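Local atomic coordinates of alpha-glucosidase (Bacteroides thetaiotaomicron, PDB entry 5XFM), a protein that probably hydrolyses terminal beta-L-arabinopyranosyl and alpha-galactosyl residues from glycosides, as a calcium-containing bifunctional member of glycoside hydrolase family 97. Residues G145-E150 with V226-L231; T153-P158 with P196-I201; G205-S210 with R261-G266; H477-N482 with K566-A571. The protein carries 1 engineered substitution. One frame throughout, in Å; residues are numbered along the deposited sequence.

Contact 1 (G145-E150 with V226-L231); sequences GFRFPE and VSEGNL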
loop_
_atom_site.group_PDB
_atom_site.type_symbol
_atom_site.label_atom_id
_atom_site.label_comp_id
_atom_site.label_asym_id
_atom_site.label_seq_id
_atom_site.Cartn_x
_atom_site.Cartn_y
_atom_site.Cartn_z
ATOM N N GLY A 145 5.062 -13.159 16.868
ATOM C CA GLY A 145 5.712 -11.924 17.277
ATOM C C GLY A 145 6.969 -11.561 16.508
ATOM O O GLY A 145 7.460 -12.323 15.673
ATOM N N PHE A 146 7.456 -10.356 16.778
ATOM C CA PHE A 146 8.678 -9.819 16.196
ATOM C C PHE A 146 9.455 -9.070 17.284
ATOM O O PHE A 146 8.996 -8.040 17.795
ATOM C CB PHE A 146 8.355 -8.901 15.016
ATOM C CG PHE A 146 7.375 -9.497 14.045
ATOM C CD1 PHE A 146 6.011 -9.326 14.219
ATOM C CD2 PHE A 146 7.816 -10.250 12.972
ATOM C CE1 PHE A 146 5.113 -9.885 13.335
ATOM C CE2 PHE A 146 6.917 -10.814 12.083
ATOM C CZ PHE A 146 5.567 -10.630 12.268
ATOM N N ARG A 147 10.608 -9.614 17.657
ATOM C CA ARG A 147 11.453 -9.032 18.689
ATOM C C ARG A 147 12.712 -8.448 18.058
ATOM O O ARG A 147 13.323 -9.073 17.198
ATOM C CB ARG A 147 11.813 -10.077 19.743
ATOM C CG ARG A 147 12.515 -9.504 20.949
ATOM C CD ARG A 147 12.928 -10.569 21.957
ATOM N NE ARG A 147 11.838 -11.439 22.401
ATOM C CZ ARG A 147 11.169 -11.260 23.539
ATOM N NH1 ARG A 147 11.453 -10.221 24.307
ATOM N NH2 ARG A 147 10.202 -12.095 23.903
ATOM N N PHE A 148 13.076 -7.233 18.450
ATOM C CA PHE A 148 14.183 -6.529 17.800
ATOM C C PHE A 148 15.378 -6.277 18.710
ATOM O O PHE A 148 15.232 -6.241 19.931
ATOM C CB PHE A 148 13.691 -5.201 17.219
ATOM C CG PHE A 148 12.673 -5.367 16.136
ATOM C CD1 PHE A 148 13.069 -5.544 14.819
ATOM C CD2 PHE A 148 11.323 -5.358 16.431
ATOM C CE1 PHE A 148 12.128 -5.701 13.814
ATOM C CE2 PHE A 148 10.382 -5.517 15.432
ATOM C CZ PHE A 148 10.787 -5.689 14.124
ATOM N N PRO A 149 16.573 -6.118 18.114
ATOM C CA PRO A 149 17.730 -5.716 18.921
ATOM C C PRO A 149 17.486 -4.397 19.635
ATOM O O PRO A 149 16.813 -3.510 19.113
ATOM C CB PRO A 149 18.851 -5.582 17.890
ATOM C CG PRO A 149 18.446 -6.475 16.779
ATOM C CD PRO A 149 16.946 -6.408 16.719
ATOM N N GLU A 150 18.060 -4.296 20.825
ATOM C CA GLU A 150 17.911 -3.167 21.741
ATOM C C GLU A 150 17.997 -1.786 21.081
ATOM O O GLU A 150 17.240 -0.880 21.425
ATOM C CB GLU A 150 18.950 -3.316 22.847
ATOM C CG GLU A 150 18.399 -4.134 24.004
ATOM C CD GLU A 150 19.399 -4.352 25.117
ATOM O OE1 GLU A 150 20.289 -3.496 25.304
ATOM O OE2 GLU A 150 19.308 -5.404 25.790
ATOM N N VAL A 226 4.471 -2.234 22.074
ATOM C CA VAL A 226 5.632 -2.982 22.520
ATOM C C VAL A 226 5.354 -3.576 23.883
ATOM O O VAL A 226 4.577 -3.027 24.664
ATOM C CB VAL A 226 6.898 -2.119 22.632
ATOM C CG1 VAL A 226 8.141 -2.996 22.775
ATOM C CG2 VAL A 226 7.033 -1.266 21.450
ATOM N N SER A 227 5.960 -4.726 24.133
ATOM C CA SER A 227 5.975 -5.332 25.449
ATOM C C SER A 227 7.389 -5.847 25.660
ATOM O O SER A 227 8.135 -6.008 24.693
ATOM C CB SER A 227 4.953 -6.462 25.559
ATOM O OG SER A 227 5.337 -7.568 24.757
ATOM N N GLU A 228 7.777 -6.033 26.917
ATOM C CA GLU A 228 9.101 -6.555 27.248
ATOM C C GLU A 228 10.234 -5.717 26.655
ATOM O O GLU A 228 11.334 -6.220 26.454
ATOM C CB GLU A 228 9.231 -8.010 26.786
ATOM C CG GLU A 228 8.219 -8.946 27.433
ATOM C CD GLU A 228 8.310 -10.370 26.921
ATOM O OE1 GLU A 228 9.363 -10.743 26.358
ATOM O OE2 GLU A 228 7.321 -11.116 27.070
ATOM N N GLY A 229 9.950 -4.457 26.342
ATOM C CA GLY A 229 10.965 -3.546 25.847
ATOM C C GLY A 229 11.264 -3.604 24.358
ATOM O O GLY A 229 11.827 -2.661 23.803
ATOM N N ASN A 230 10.922 -4.714 23.710
ATOM C CA ASN A 230 11.317 -4.909 22.317
ATOM C C ASN A 230 10.441 -5.845 21.481
ATOM O O ASN A 230 10.825 -6.223 20.375
ATOM C CB ASN A 230 12.747 -5.440 22.290
ATOM C CG ASN A 230 12.907 -6.696 23.132
ATOM O OD1 ASN A 230 11.931 -7.214 23.685
ATOM N ND2 ASN A 230 14.133 -7.198 23.223
ATOM N N LEU A 231 9.276 -6.228 21.992
ATOM C CA LEU A 231 8.476 -7.238 21.303
ATOM C C LEU A 231 7.155 -6.694 20.780
ATOM O O LEU A 231 6.379 -6.103 21.523
ATOM C CB LEU A 231 8.199 -8.433 22.223
ATOM C CG LEU A 231 7.246 -9.457 21.593
ATOM C CD1 LEU A 231 7.913 -10.132 20.418
ATOM C CD2 LEU A 231 6.741 -10.482 22.602
HETATM O O HOH W 1 7.896 -12.823 25.179
#
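Arg-147 crosses Glu-228 at about a right angle and grips it end-on, with both terminal nitrogens on a single carboxylate oxygen. NH2 of Arg-147 lies 2.9 Å from Glu-228 OE1 on its syn side, and NH1 of Arg-147 reaches the same atom at 3.0 Å from the anti side. OE1 lies within the guanidinium plane, while both nitrogens stand out of the carboxylate plane on the same face. A water joins NH2, weakly, to Glu-228 OE2. The amide of Asn-230 stands steeply to the guanidinium, 79° between planes; its OD1 takes a weak bond from NH1, while its CG packs on Arg-147 CG at 3.6 Å. The arginine chain, bent at chi3 (-54°), sets Leu-231 CB over one guanidinium face, toward its rim, and NE is held by the carbonyl of Lys-52. A methionine in place of Arg-147 would probably leave Glu-228 without its countercharge and the loop tip freer to move. Phe-148 N donates to Asn-230 O at 3.1 Å. Arg-147 and Leu-231 form an antiparallel non-hydrogen-bonded pair. Opposite Ser-227, Asn-230 and Leu-231 make a classic beta bulge where the loop enters strand 231-235, in one of the N-terminal domain's two antiparallel sheets.

Contact 2 (T153-P158 with P196-I201); sequences TTFLCP and PCLFRI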
loop_
_atom_site.group_PDB
_atom_site.type_symbol
_atom_site.label_atom_id
_atom_site.label_comp_id
_atom_site.label_asym_id
_atom_site.label_seq_id
_atom_site.Cartn_x
_atom_site.Cartn_y
_atom_site.Cartn_z
ATOM N N THR A 153 15.362 1.457 16.194
ATOM C CA THR A 153 14.363 2.531 16.166
ATOM C C THR A 153 13.244 2.239 15.154
ATOM O O THR A 153 13.352 1.329 14.332
ATOM C CB THR A 153 14.996 3.903 15.864
ATOM O OG1 THR A 153 15.793 3.820 14.679
ATOM C CG2 THR A 153 15.866 4.349 17.029
ATOM N N THR A 154 12.160 3.004 15.233
ATOM C CA THR A 154 10.939 2.658 14.510
ATOM C C THR A 154 10.357 3.796 13.667
ATOM O O THR A 154 10.514 4.971 13.993
ATOM C CB THR A 154 9.844 2.185 15.495
ATOM O OG1 THR A 154 9.261 3.325 16.134
ATOM C CG2 THR A 154 10.428 1.270 16.570
ATOM N N PHE A 155 9.672 3.422 12.589
ATOM C CA PHE A 155 8.948 4.353 11.724
ATOM C C PHE A 155 7.521 3.832 11.583
ATOM O O PHE A 155 7.197 3.130 10.620
ATOM C CB PHE A 155 9.615 4.477 10.348
ATOM C CG PHE A 155 11.039 4.986 10.390
ATOM C CD1 PHE A 155 12.067 4.193 10.880
ATOM C CD2 PHE A 155 11.354 6.239 9.892
ATOM C CE1 PHE A 155 13.374 4.654 10.909
ATOM C CE2 PHE A 155 12.661 6.705 9.912
ATOM C CZ PHE A 155 13.672 5.910 10.420
ATOM N N LEU A 156 6.675 4.182 12.547
ATOM C CA LEU A 156 5.337 3.609 12.666
ATOM C C LEU A 156 4.213 4.643 12.683
ATOM O O LEU A 156 4.388 5.764 13.165
ATOM C CB LEU A 156 5.247 2.778 13.951
ATOM C CG LEU A 156 6.410 1.830 14.249
ATOM C CD1 LEU A 156 6.313 1.230 15.650
ATOM C CD2 LEU A 156 6.425 0.730 13.208
ATOM N N CYS A 157 3.051 4.245 12.176
ATOM C CA CYS A 157 1.832 5.020 12.373
ATOM C C CYS A 157 0.846 4.170 13.172
ATOM O O CYS A 157 0.681 2.971 12.910
ATOM C CB CYS A 157 1.226 5.459 11.037
ATOM S SG CYS A 157 0.730 4.100 9.956
ATOM N N PRO A 158 0.184 4.789 14.152
ATOM C CA PRO A 158 -0.638 4.043 15.102
ATOM C C PRO A 158 -1.977 3.625 14.526
ATOM O O PRO A 158 -2.467 4.238 13.578
ATOM C CB PRO A 158 -0.840 5.048 16.226
ATOM C CG PRO A 158 -0.912 6.359 15.487
ATOM C CD PRO A 158 0.115 6.242 14.400
ATOM N N PRO A 196 2.266 -1.483 6.863
ATOM C CA PRO A 196 3.520 -2.155 7.230
ATOM C C PRO A 196 4.310 -1.331 8.237
ATOM O O PRO A 196 4.001 -0.156 8.463
ATOM C CB PRO A 196 4.252 -2.275 5.891
ATOM C CG PRO A 196 3.802 -1.053 5.133
ATOM C CD PRO A 196 2.353 -0.862 5.528
ATOM N N CYS A 197 5.320 -1.948 8.835
ATOM C CA CYS A 197 6.048 -1.322 9.928
ATOM C C CYS A 197 7.552 -1.371 9.695
ATOM O O CYS A 197 8.126 -2.448 9.556
ATOM C CB CYS A 197 5.692 -2.018 11.237
ATOM S SG CYS A 197 3.940 -1.965 11.614
ATOM N N LEU A 198 8.187 -0.203 9.674
ATOM C CA LEU A 198 9.607 -0.109 9.347
ATOM C C LEU A 198 10.473 0.046 10.596
ATOM O O LEU A 198 10.181 0.840 11.483
ATOM C CB LEU A 198 9.862 1.059 8.384
ATOM C CG LEU A 198 11.312 1.216 7.906
ATOM C CD1 LEU A 198 11.799 -0.039 7.161
ATOM C CD2 LEU A 198 11.480 2.440 7.036
ATOM N N PHE A 199 11.550 -0.722 10.646
ATOM C CA PHE A 199 12.475 -0.701 11.764
ATOM C C PHE A 199 13.898 -0.515 11.268
ATOM O O PHE A 199 14.311 -1.136 10.291
ATOM C CB PHE A 199 12.377 -1.983 12.581
ATOM C CG PHE A 199 11.036 -2.207 13.217
ATOM C CD1 PHE A 199 10.006 -2.800 12.506
ATOM C CD2 PHE A 199 10.818 -1.864 14.541
ATOM C CE1 PHE A 199 8.774 -3.024 13.098
ATOM C CE2 PHE A 199 9.592 -2.088 15.137
ATOM C CZ PHE A 199 8.568 -2.668 14.413
ATOM N N ARG A 200 14.628 0.377 11.927
ATOM C CA ARG A 200 16.046 0.540 11.670
ATOM C C ARG A 200 16.842 -0.167 12.758
ATOM O O ARG A 200 16.704 0.142 13.948
ATOM C CB ARG A 200 16.425 2.019 11.594
ATOM C CG ARG A 200 17.918 2.257 11.406
ATOM C CD ARG A 200 18.219 3.707 11.051
ATOM N NE ARG A 200 18.061 4.617 12.177
ATOM C CZ ARG A 200 18.985 4.814 13.110
ATOM N NH1 ARG A 200 20.133 4.144 13.055
ATOM N NH2 ARG A 200 18.758 5.675 14.100
ATOM N N ILE A 201 17.650 -1.137 12.337
ATOM C CA ILE A 201 18.408 -1.977 13.257
ATOM C C ILE A 201 19.778 -1.355 13.549
ATOM O O ILE A 201 20.819 -1.924 13.217
ATOM C CB ILE A 201 18.581 -3.399 12.689
ATOM C CG1 ILE A 201 17.269 -3.876 12.045
ATOM C CG2 ILE A 201 19.017 -4.369 13.780
ATOM C CD1 ILE A 201 16.108 -3.996 13.023
HETATM O O HOH W 2 18.259 2.593 15.449
HETATM O O HOH W 3 3.476 1.675 10.885
#
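Thr-153 O accepts the backbone N-H of Arg-200 at 2.9 Å, and the CA-H of Phe-199 approaches this oxygen. Thr-153 N returns a bond to Arg-200 O, completing a hydrogen-bonded antiparallel pair, and two residue pairs further on Phe-155 N donates to Leu-198 O at 2.9 Å. The side chains of Thr-153 and Arg-200 run side by side. Their polar ends share a partner in the neighbouring strand: Asp-180 OD1 takes a salt bridge from Arg-200 NE and a hydrogen bond with Thr-153 OG1. A water lies 3.2 Å above the centre of the guanidinium and donates to Thr-153 OG1. On this same face of the sheet Phe-155 CB meets Leu-198 CB at 3.9 Å, with the ring turned edge-on to Leu-198 O. On the other face Thr-154 CG2, set anti to its carbonyl carbon, comes 3.7 Å from Phe-199 CE2. Leu-156 CD2 presses tightly on Cys-197 CB and nears Phe-199 CZ. Shrinking Phe-199 to an alanine would probably open a gap beside Thr-154 and Leu-156 and deprive Phe-148 of its stacking partner. The pairing joins two inner strands of the nine-stranded antiparallel sheet in the N-terminal domain, whose family belongs to the galactose mutarotase clan.

Contact 3 (G205-S210 with R261-G266); sequences GWVLVS and RTITVG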
loop_
_atom_site.group_PDB
_atom_site.type_symbol
_atom_site.label_atom_id
_atom_site.label_comp_id
_atom_site.label_asym_id
_atom_site.label_seq_id
_atom_site.Cartn_x
_atom_site.Cartn_y
_atom_site.Cartn_z
ATOM N N GLY A 205 21.293 -2.192 9.282
ATOM C CA GLY A 205 20.284 -2.249 8.236
ATOM C C GLY A 205 18.824 -2.044 8.621
ATOM O O GLY A 205 18.509 -1.276 9.522
ATOM N N TRP A 206 17.928 -2.708 7.893
ATOM C CA TRP A 206 16.505 -2.412 7.970
ATOM C C TRP A 206 15.611 -3.653 7.948
ATOM O O TRP A 206 15.922 -4.662 7.302
ATOM C CB TRP A 206 16.102 -1.485 6.814
ATOM C CG TRP A 206 16.915 -0.222 6.717
ATOM C CD1 TRP A 206 18.133 -0.072 6.118
ATOM C CD2 TRP A 206 16.569 1.064 7.250
ATOM N NE1 TRP A 206 18.560 1.228 6.235
ATOM C CE2 TRP A 206 17.617 1.946 6.925
ATOM C CE3 TRP A 206 15.467 1.555 7.962
ATOM C CZ2 TRP A 206 17.600 3.295 7.294
ATOM C CZ3 TRP A 206 15.450 2.893 8.325
ATOM C CH2 TRP A 206 16.512 3.746 7.992
ATOM N N VAL A 207 14.478 -3.540 8.633
ATOM C CA VAL A 207 13.449 -4.575 8.642
ATOM C C VAL A 207 12.044 -3.983 8.421
ATOM O O VAL A 207 11.657 -3.042 9.091
ATOM C CB VAL A 207 13.455 -5.350 9.964
ATOM C CG1 VAL A 207 12.256 -6.292 10.034
ATOM C CG2 VAL A 207 14.773 -6.118 10.136
ATOM N N LEU A 208 11.291 -4.527 7.472
ATOM C CA LEU A 208 9.895 -4.150 7.268
ATOM C C LEU A 208 8.957 -5.320 7.558
ATOM O O LEU A 208 9.025 -6.360 6.900
ATOM C CB LEU A 208 9.676 -3.670 5.839
ATOM C CG LEU A 208 8.266 -3.175 5.504
ATOM C CD1 LEU A 208 7.976 -1.791 6.102
ATOM C CD2 LEU A 208 8.035 -3.195 4.000
ATOM N N VAL A 209 8.087 -5.146 8.545
ATOM C CA VAL A 209 7.130 -6.177 8.944
ATOM C C VAL A 209 5.755 -5.914 8.331
ATOM O O VAL A 209 5.222 -4.812 8.448
ATOM C CB VAL A 209 7.003 -6.245 10.481
ATOM C CG1 VAL A 209 5.873 -7.158 10.902
ATOM C CG2 VAL A 209 8.330 -6.686 11.101
ATOM N N SER A 210 5.186 -6.911 7.662
ATOM C CA SER A 210 3.836 -6.752 7.126
ATOM C C SER A 210 3.106 -8.086 7.047
ATOM O O SER A 210 3.511 -9.057 7.675
ATOM C CB SER A 210 3.878 -6.093 5.748
ATOM O OG SER A 210 2.623 -5.515 5.430
ATOM N N ARG A 261 2.879 -13.860 7.170
ATOM C CA ARG A 261 3.588 -12.817 7.902
ATOM C C ARG A 261 4.874 -12.528 7.131
ATOM O O ARG A 261 5.603 -13.464 6.794
ATOM C CB ARG A 261 3.929 -13.297 9.303
ATOM C CG ARG A 261 2.786 -13.982 10.030
ATOM C CD ARG A 261 1.675 -13.038 10.310
ATOM N NE ARG A 261 0.460 -13.683 10.804
ATOM C CZ ARG A 261 -0.760 -13.329 10.407
ATOM N NH1 ARG A 261 -0.913 -12.379 9.489
ATOM N NH2 ARG A 261 -1.824 -13.943 10.894
ATOM N N THR A 262 5.178 -11.264 6.867
ATOM C CA THR A 262 6.315 -10.955 6.005
ATOM C C THR A 262 7.379 -10.090 6.677
ATOM O O THR A 262 7.077 -9.107 7.361
ATOM C CB THR A 262 5.860 -10.251 4.712
ATOM O OG1 THR A 262 5.408 -8.925 5.017
ATOM C CG2 THR A 262 4.722 -11.035 4.044
ATOM N N ILE A 263 8.633 -10.466 6.450
ATOM C CA ILE A 263 9.783 -9.749 6.973
ATOM C C ILE A 263 10.764 -9.417 5.851
ATOM O O ILE A 263 11.427 -10.303 5.318
ATOM C CB ILE A 263 10.523 -10.570 8.039
ATOM C CG1 ILE A 263 9.541 -11.152 9.056
ATOM C CG2 ILE A 263 11.596 -9.728 8.716
ATOM C CD1 ILE A 263 10.180 -12.148 10.012
ATOM N N THR A 264 10.838 -8.148 5.473
ATOM C CA THR A 264 11.780 -7.722 4.449
ATOM C C THR A 264 13.014 -7.164 5.139
ATOM O O THR A 264 12.937 -6.166 5.839
ATOM C CB THR A 264 11.165 -6.658 3.525
ATOM O OG1 THR A 264 10.000 -7.196 2.892
ATOM C CG2 THR A 264 12.163 -6.210 2.465
ATOM N N VAL A 265 14.154 -7.808 4.966
ATOM C CA VAL A 265 15.320 -7.455 5.770
ATOM C C VAL A 265 16.526 -7.212 4.867
ATOM O O VAL A 265 16.693 -7.887 3.855
ATOM C CB VAL A 265 15.606 -8.544 6.829
ATOM C CG1 VAL A 265 15.375 -9.919 6.249
ATOM C CG2 VAL A 265 17.019 -8.410 7.414
ATOM N N GLY A 266 17.353 -6.231 5.217
ATOM C CA GLY A 266 18.582 -6.012 4.474
ATOM C C GLY A 266 19.574 -5.160 5.233
ATOM O O GLY A 266 19.264 -4.659 6.304
HETATM O O HOH W 4 7.754 -7.396 4.516
#
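Trp-206 and Gly-266 open a ladder of six backbone hydrogen bonds, two in each of three hydrogen-bonded antiparallel pairs; Leu-208 with Thr-264 and Ser-210 with Thr-262 supply the others. The lengths vary little. Trp-206 N lies 2.8 Å from Gly-266 O. Gly-266 N lies 3.0 Å from Trp-206 O. The Thr-262 N to Ser-210 O bond departs furthest from the carbonyl plane, with the donor 49° above it. Between these rungs CA-H groups add weaker contacts, the shortest from Val-265 CA to Trp-206 O at 3.2 Å.

The purely apolar side-chain contacts lie on the face carrying Val-207, Val-209, Ile-263 and Val-265. Val-207 and Ile-263 lie side by side, and CG1 of Val-207, set anti to the backbone N (chi1 172°), meets CG2 of Ile-263 at 3.7 Å. Leu-50 and Phe-146, from the other sheet of the domain, pack on this face.

The opposite face is more mixed. Leu-208 and Thr-264 touch through their CB atoms, and a water joins their strands, donating to Leu-208 O at 2.9 Å and to Thr-264 OG1 while also bonded to Thr-262 OG1. Asp-121 takes up Thr-264 OG1 as well.

At the end of the pairing Arg-261 forms salt bridges with Glu-142 and Glu-211.

Regular backbone bonding thus fixes the register, one face closes a hydrophobic interior between sheets, and the buried threonine hydroxyls of the other are satisfied by water and a carboxylate.

Contact 4 (H477-N482 with K566-A571); sequences HPFIRN and KYVVLA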
loop_
_atom_site.group_PDB
_atom_site.type_symbol
_atom_site.label_atom_id
_atom_site.label_comp_id
_atom_site.label_asym_id
_atom_site.label_seq_id
_atom_site.Cartn_x
_atom_site.Cartn_y
_atom_site.Cartn_z
ATOM N N HIS A 477 6.664 7.250 2.099
ATOM C CA HIS A 477 5.846 6.261 1.378
ATOM C C HIS A 477 6.562 5.209 0.519
ATOM O O HIS A 477 6.184 4.041 0.568
ATOM C CB HIS A 477 4.836 6.997 0.504
ATOM C CG HIS A 477 3.882 7.834 1.294
ATOM N ND1 HIS A 477 3.439 7.463 2.545
ATOM C CD2 HIS A 477 3.332 9.044 1.041
ATOM C CE1 HIS A 477 2.637 8.399 3.020
ATOM N NE2 HIS A 477 2.554 9.367 2.126
ATOM N N PRO A 478 7.592 5.597 -0.255
ATOM C CA PRO A 478 8.235 4.548 -1.051
ATOM C C PRO A 478 8.939 3.483 -0.210
ATOM O O PRO A 478 9.171 2.383 -0.708
ATOM C CB PRO A 478 9.241 5.322 -1.915
ATOM C CG PRO A 478 9.337 6.675 -1.314
ATOM C CD PRO A 478 8.028 6.941 -0.672
ATOM N N PHE A 479 9.283 3.816 1.031
ATOM C CA PHE A 479 9.927 2.872 1.941
ATOM C C PHE A 479 8.921 2.026 2.735
ATOM O O PHE A 479 9.265 0.946 3.228
ATOM C CB PHE A 479 10.839 3.612 2.931
ATOM C CG PHE A 479 11.957 4.396 2.285
ATOM C CD1 PHE A 479 11.853 5.771 2.121
ATOM C CD2 PHE A 479 13.121 3.765 1.874
ATOM C CE1 PHE A 479 12.884 6.495 1.542
ATOM C CE2 PHE A 479 14.151 4.483 1.296
ATOM C CZ PHE A 479 14.032 5.850 1.130
ATOM N N ILE A 480 7.692 2.520 2.878
ATOM C CA ILE A 480 6.729 1.899 3.792
ATOM C C ILE A 480 5.353 1.623 3.150
ATOM O O ILE A 480 5.138 0.553 2.584
ATOM C CB ILE A 480 6.540 2.762 5.073
ATOM C CG1 ILE A 480 7.902 3.069 5.707
ATOM C CG2 ILE A 480 5.653 2.052 6.090
ATOM C CD1 ILE A 480 7.846 3.943 6.930
ATOM N N ARG A 481 4.425 2.572 3.227
ATOM C CA ARG A 481 3.049 2.292 2.805
ATOM C C ARG A 481 2.957 1.788 1.365
ATOM O O ARG A 481 2.286 0.796 1.091
ATOM C CB ARG A 481 2.167 3.536 2.968
ATOM C CG ARG A 481 0.837 3.482 2.202
ATOM C CD ARG A 481 -0.076 2.330 2.636
ATOM N NE ARG A 481 -1.314 2.332 1.857
ATOM C CZ ARG A 481 -1.443 1.800 0.645
ATOM N NH1 ARG A 481 -0.418 1.178 0.074
ATOM N NH2 ARG A 481 -2.605 1.881 0.006
ATOM N N ASN A 482 3.638 2.474 0.457
ATOM C CA ASN A 482 3.484 2.217 -0.968
ATOM C C ASN A 482 4.335 1.037 -1.471
ATOM O O ASN A 482 4.055 0.467 -2.533
ATOM C CB ASN A 482 3.792 3.513 -1.736
ATOM C CG ASN A 482 3.290 3.491 -3.165
ATOM O OD1 ASN A 482 3.842 4.161 -4.033
ATOM N ND2 ASN A 482 2.240 2.716 -3.416
ATOM N N LYS A 566 13.436 11.969 4.975
ATOM C CA LYS A 566 14.432 13.006 4.726
ATOM C C LYS A 566 14.562 13.281 3.234
ATOM O O LYS A 566 14.417 14.424 2.789
ATOM C CB LYS A 566 15.775 12.599 5.326
ATOM C CG LYS A 566 15.815 12.769 6.842
ATOM C CD LYS A 566 17.080 12.185 7.445
ATOM C CE LYS A 566 17.218 12.563 8.912
ATOM N NZ LYS A 566 16.831 11.451 9.823
ATOM N N TYR A 567 14.816 12.238 2.450
ATOM C CA TYR A 567 14.893 12.429 1.002
ATOM C C TYR A 567 14.722 11.107 0.284
ATOM O O TYR A 567 14.914 10.050 0.874
ATOM C CB TYR A 567 16.216 13.099 0.607
ATOM C CG TYR A 567 17.447 12.223 0.691
ATOM C CD1 TYR A 567 18.043 11.941 1.914
ATOM C CD2 TYR A 567 18.038 11.712 -0.459
ATOM C CE1 TYR A 567 19.180 11.151 1.993
ATOM C CE2 TYR A 567 19.175 10.930 -0.394
ATOM C CZ TYR A 567 19.740 10.648 0.836
ATOM O OH TYR A 567 20.868 9.866 0.908
ATOM N N VAL A 568 14.326 11.158 -0.982
ATOM C CA VAL A 568 14.156 9.910 -1.722
ATOM C C VAL A 568 14.477 10.077 -3.203
ATOM O O VAL A 568 14.100 11.066 -3.836
ATOM C CB VAL A 568 12.719 9.331 -1.551
ATOM C CG1 VAL A 568 11.670 10.278 -2.084
ATOM C CG2 VAL A 568 12.605 7.969 -2.226
ATOM N N VAL A 569 15.213 9.099 -3.724
ATOM C CA VAL A 569 15.647 9.056 -5.116
ATOM C C VAL A 569 15.423 7.672 -5.710
ATOM O O VAL A 569 16.096 6.708 -5.310
ATOM C CB VAL A 569 17.154 9.393 -5.265
ATOM C CG1 VAL A 569 17.515 9.595 -6.725
ATOM C CG2 VAL A 569 17.530 10.613 -4.436
ATOM N N LEU A 570 14.476 7.562 -6.641
ATOM C CA LEU A 570 14.229 6.273 -7.289
ATOM C C LEU A 570 13.984 6.400 -8.791
ATOM O O LEU A 570 13.510 7.431 -9.277
ATOM C CB LEU A 570 13.068 5.526 -6.621
ATOM C CG LEU A 570 11.640 6.047 -6.533
ATOM C CD1 LEU A 570 10.823 5.760 -7.796
ATOM C CD2 LEU A 570 10.990 5.407 -5.326
ATOM N N ALA A 571 14.327 5.337 -9.516
ATOM C CA ALA A 571 14.092 5.266 -10.949
ATOM C C ALA A 571 13.102 4.163 -11.294
ATOM O O ALA A 571 13.190 3.046 -10.777
ATOM C CB ALA A 571 15.399 5.053 -11.692
#
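Pro-478 fits its ring against Val-568 and Leu-570 where a loop of the TIM-barrel catalytic domain meets the six-stranded antiparallel sheet of the C-terminal domain. The side chains of Val-568 and Leu-570, alternate residues on one face of strand 567-571, form a pair of bumps, and the proline ring sits against both. Pro-478 CG touches Val-568 CG2 at 3.6 Å, and Pro-478 CB meets Leu-570 CD2 at 3.8 Å. Pro-478 and Val-568 meet at a slant; CG of the pyrrolidine faces the valine and the adjacent CB the leucine.

Phe-479 extends the fit toward the start of the strand. Its side chain and that of Val-568 slide past each other in opposite directions, and the valine methyl CG2 nestles into the angle between the proline ring and the outer carbon CE1 of Phe-479. This methyl is directed there by being anti to the backbone N of Val-568. Leu-521 of helix 512-521 packs on both Val-568 and Leu-570, adding a helix of the catalytic domain to the same apolar seam, while Leu-269 touches Phe-479.

The loop keeps its own shape through the carbonyl of His-477, which accepts from Ile-480 N and Asn-482 N on opposite faces of its plane. At the end of the seam the Phe-479 ring turns its edge to the strand backbone, with CE1 4.1 Å from Tyr-567 O.

Contacts 1, 2 and 3 all belong to the N-terminal domain, whereas contact 4 joins the catalytic and C-terminal domains. Contacts 2 and 3 are buried and share a sheet: strands 197-200 and 206-212 are neighbours, with Phe-199 N 2.8 Å from Val-207 O. Contact 1, partly exposed, uses a salt bridge on its outer side, yet its phenylalanines turn inward, Phe-148 onto Val-207 and Phe-146 onto Val-209, tying the two sheets together. Contact 4 is buried but held by van der Waals contact, almost all between apolar side chains, unlike the backbone ladders of contacts 2 and 3. Its loop also reaches contact 2, where Ile-480 packs on Leu-198 and Pro-196, bringing all three domains together.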